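Local structure of sulfite reductase [ferredoxin] (Mycobacterium tuberculosis, 1ZJ8) at residues Q82-Y87 with L100-F105. The protein reduces sulfite to sulfide with electrons from ferredoxin, using a siroheme and a [4Fe-4S] cluster, probably in the biosynthesis of sulfur-containing amino acids and cofactors. Sequence-based numbering, arbitrary orientation.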
loop_
_atom_site.group_PDB
_atom_site.type_symbol
_atom_site.label_atom_id
_atom_site.label_comp_id
_atom_site.label_asym_id
_atom_site.label_seq_id
_atom_site.Cartn_x
_atom_site.Cartn_y
_atom_site.Cartn_z
ATOM N N GLN A 82 13.243 -6.296 -11.682
ATOM C CA GLN A 82 13.446 -7.017 -10.408
ATOM C C GLN A 82 14.934 -7.289 -10.074
ATOM O O GLN A 82 15.795 -7.261 -10.956
ATOM C CB GLN A 82 12.574 -8.292 -10.333
ATOM C CG GLN A 82 13.037 -9.533 -11.118
ATOM C CD GLN A 82 12.330 -10.842 -10.666
ATOM O OE1 GLN A 82 11.103 -10.979 -10.756
ATOM N NE2 GLN A 82 13.126 -11.809 -10.201
ATOM N N ARG A 83 15.219 -7.550 -8.791
ATOM C CA ARG A 83 16.599 -7.725 -8.273
ATOM C C ARG A 83 17.229 -9.065 -8.694
ATOM O O ARG A 83 16.652 -10.140 -8.466
ATOM C CB ARG A 83 16.635 -7.620 -6.735
ATOM C CG ARG A 83 18.056 -7.602 -6.091
ATOM C CD ARG A 83 18.021 -8.044 -4.611
ATOM N NE ARG A 83 19.264 -7.862 -3.845
ATOM C CZ ARG A 83 19.710 -6.696 -3.364
ATOM N NH1 ARG A 83 19.059 -5.568 -3.616
ATOM N NH2 ARG A 83 20.830 -6.642 -2.641
ATOM N N GLU A 84 18.422 -8.984 -9.298
ATOM C CA GLU A 84 19.196 -10.176 -9.658
ATOM C C GLU A 84 19.546 -10.957 -8.387
ATOM O O GLU A 84 19.703 -10.378 -7.288
ATOM C CB GLU A 84 20.478 -9.805 -10.428
ATOM C CG GLU A 84 21.191 -10.988 -11.080
ATOM C CD GLU A 84 20.321 -11.676 -12.105
ATOM O OE1 GLU A 84 20.248 -11.170 -13.233
ATOM O OE2 GLU A 84 19.695 -12.707 -11.785
ATOM N N GLN A 85 19.667 -12.274 -8.552
ATOM C CA GLN A 85 19.945 -13.188 -7.440
ATOM C C GLN A 85 21.366 -13.062 -6.905
ATOM O O GLN A 85 22.280 -12.723 -7.646
ATOM C CB GLN A 85 19.796 -14.653 -7.896
ATOM C CG GLN A 85 18.457 -15.044 -8.515
ATOM C CD GLN A 85 17.297 -14.889 -7.546
ATOM O OE1 GLN A 85 17.481 -14.931 -6.322
ATOM N NE2 GLN A 85 16.098 -14.698 -8.086
ATOM N N GLY A 86 21.548 -13.365 -5.620
ATOM C CA GLY A 86 22.879 -13.541 -5.025
ATOM C C GLY A 86 23.541 -12.320 -4.408
ATOM O O GLY A 86 24.564 -12.440 -3.735
ATOM N N TYR A 87 22.978 -11.142 -4.641
ATOM C CA TYR A 87 23.542 -9.911 -4.093
ATOM C C TYR A 87 22.846 -9.586 -2.779
ATOM O O TYR A 87 21.622 -9.513 -2.735
ATOM C CB TYR A 87 23.396 -8.765 -5.094
ATOM C CG TYR A 87 24.060 -9.059 -6.415
ATOM C CD1 TYR A 87 25.383 -8.672 -6.663
ATOM C CD2 TYR A 87 23.372 -9.736 -7.417
ATOM C CE1 TYR A 87 25.997 -8.941 -7.896
ATOM C CE2 TYR A 87 23.972 -10.016 -8.649
ATOM C CZ TYR A 87 25.285 -9.622 -8.887
ATOM O OH TYR A 87 25.853 -9.918 -10.110
ATOM N N LEU A 100 22.553 -5.241 -10.086
ATOM C CA LEU A 100 21.311 -5.569 -9.383
ATOM C C LEU A 100 20.093 -5.700 -10.308
ATOM O O LEU A 100 19.084 -6.273 -9.922
ATOM C CB LEU A 100 21.028 -4.519 -8.320
ATOM C CG LEU A 100 22.051 -4.456 -7.196
ATOM C CD1 LEU A 100 21.909 -3.147 -6.434
ATOM C CD2 LEU A 100 21.921 -5.663 -6.272
ATOM N N GLU A 101 20.195 -5.171 -11.523
ATOM C CA GLU A 101 19.100 -5.187 -12.493
ATOM C C GLU A 101 19.047 -6.509 -13.264
ATOM O O GLU A 101 19.851 -6.723 -14.165
ATOM C CB GLU A 101 19.309 -4.025 -13.465
ATOM C CG GLU A 101 18.208 -3.810 -14.470
ATOM C CD GLU A 101 18.002 -2.328 -14.755
ATOM O OE1 GLU A 101 18.271 -1.877 -15.906
ATOM O OE2 GLU A 101 17.597 -1.615 -13.799
ATOM N N ALA A 102 18.102 -7.381 -12.913
ATOM C CA ALA A 102 17.922 -8.673 -13.596
ATOM C C ALA A 102 17.172 -8.515 -14.905
ATOM O O ALA A 102 16.704 -7.419 -15.231
ATOM C CB ALA A 102 17.178 -9.665 -12.710
ATOM N N LYS A 103 17.050 -9.628 -15.641
ATOM C CA LYS A 103 16.353 -9.655 -16.941
ATOM C C LYS A 103 14.864 -9.959 -16.771
ATOM O O LYS A 103 14.188 -10.328 -17.745
ATOM C CB LYS A 103 16.973 -10.688 -17.911
ATOM C CG LYS A 103 16.218 -12.078 -18.028
ATOM C CD LYS A 103 16.633 -12.848 -19.294
ATOM C CE LYS A 103 16.182 -14.301 -19.281
ATOM N NZ LYS A 103 14.786 -14.427 -19.747
ATOM N N TYR A 104 14.355 -9.817 -15.546
ATOM C CA TYR A 104 12.964 -10.142 -15.228
ATOM C C TYR A 104 12.267 -8.932 -14.608
ATOM O O TYR A 104 12.920 -8.012 -14.122
ATOM C CB TYR A 104 12.923 -11.345 -14.281
ATOM C CG TYR A 104 13.391 -12.651 -14.906
ATOM C CD1 TYR A 104 12.552 -13.372 -15.751
ATOM C CD2 TYR A 104 14.669 -13.165 -14.647
ATOM C CE1 TYR A 104 12.960 -14.561 -16.324
ATOM C CE2 TYR A 104 15.098 -14.356 -15.219
ATOM C CZ TYR A 104 14.237 -15.056 -16.058
ATOM O OH TYR A 104 14.612 -16.260 -16.643
ATOM N N PHE A 105 10.938 -8.939 -14.638
ATOM C CA PHE A 105 10.134 -7.807 -14.158
ATOM C C PHE A 105 9.167 -8.178 -13.045
ATOM O O PHE A 105 8.562 -9.250 -13.053
ATOM C CB PHE A 105 9.312 -7.219 -15.314
ATOM C CG PHE A 105 10.150 -6.588 -16.386
ATOM C CD1 PHE A 105 10.543 -7.327 -17.510
ATOM C CD2 PHE A 105 10.570 -5.263 -16.267
ATOM C CE1 PHE A 105 11.334 -6.757 -18.500
ATOM C CE2 PHE A 105 11.357 -4.678 -17.252
ATOM C CZ PHE A 105 11.743 -5.427 -18.374
#
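The carbonyl oxygen of Y87 is gripped twice by R83, through NE at 3.1 Å and NH2 at 3.0 Å, and L100 packs against both residues. NE and NH2 hold the oxygen side-on, and it lies only 2° out of the guanidinium plane, which should limit how the group can turn. One face of that group is then covered by L100 CD2, 3.7 Å above the plane and over its centre; the same methyl lies 3.6 Å from Y87 CB. Bonds from A102 N to Q82 O and from E84 N to L100 O (2.9 Å) flank the antiparallel non-hydrogen-bonded pair R83-E101; past the corner at K103, Q82 N bonds to Y104 O. The first is nearly collinear with its carbonyl (C=O...N 174°), whereas E84 N sits above the L100 carbonyl plane. Extended beyond CG, the Q82 side chain runs alongside Y104, with Q82 CG 3.6 Å from Y104 CB, and its OE1 accepts from W148 N of strand 144-149. R83 NH1 donates to the carbonyl oxygen of C434, which lies in the [4Fe-4S] pocket and is probably a cluster ligand, and NH2 also reaches T92 OG1. R83 thus joins edge strand 79-83 to the cluster-binding loop; its side chain is about 8 Å from the cluster, and its positive charge may help stabilise the reduced state.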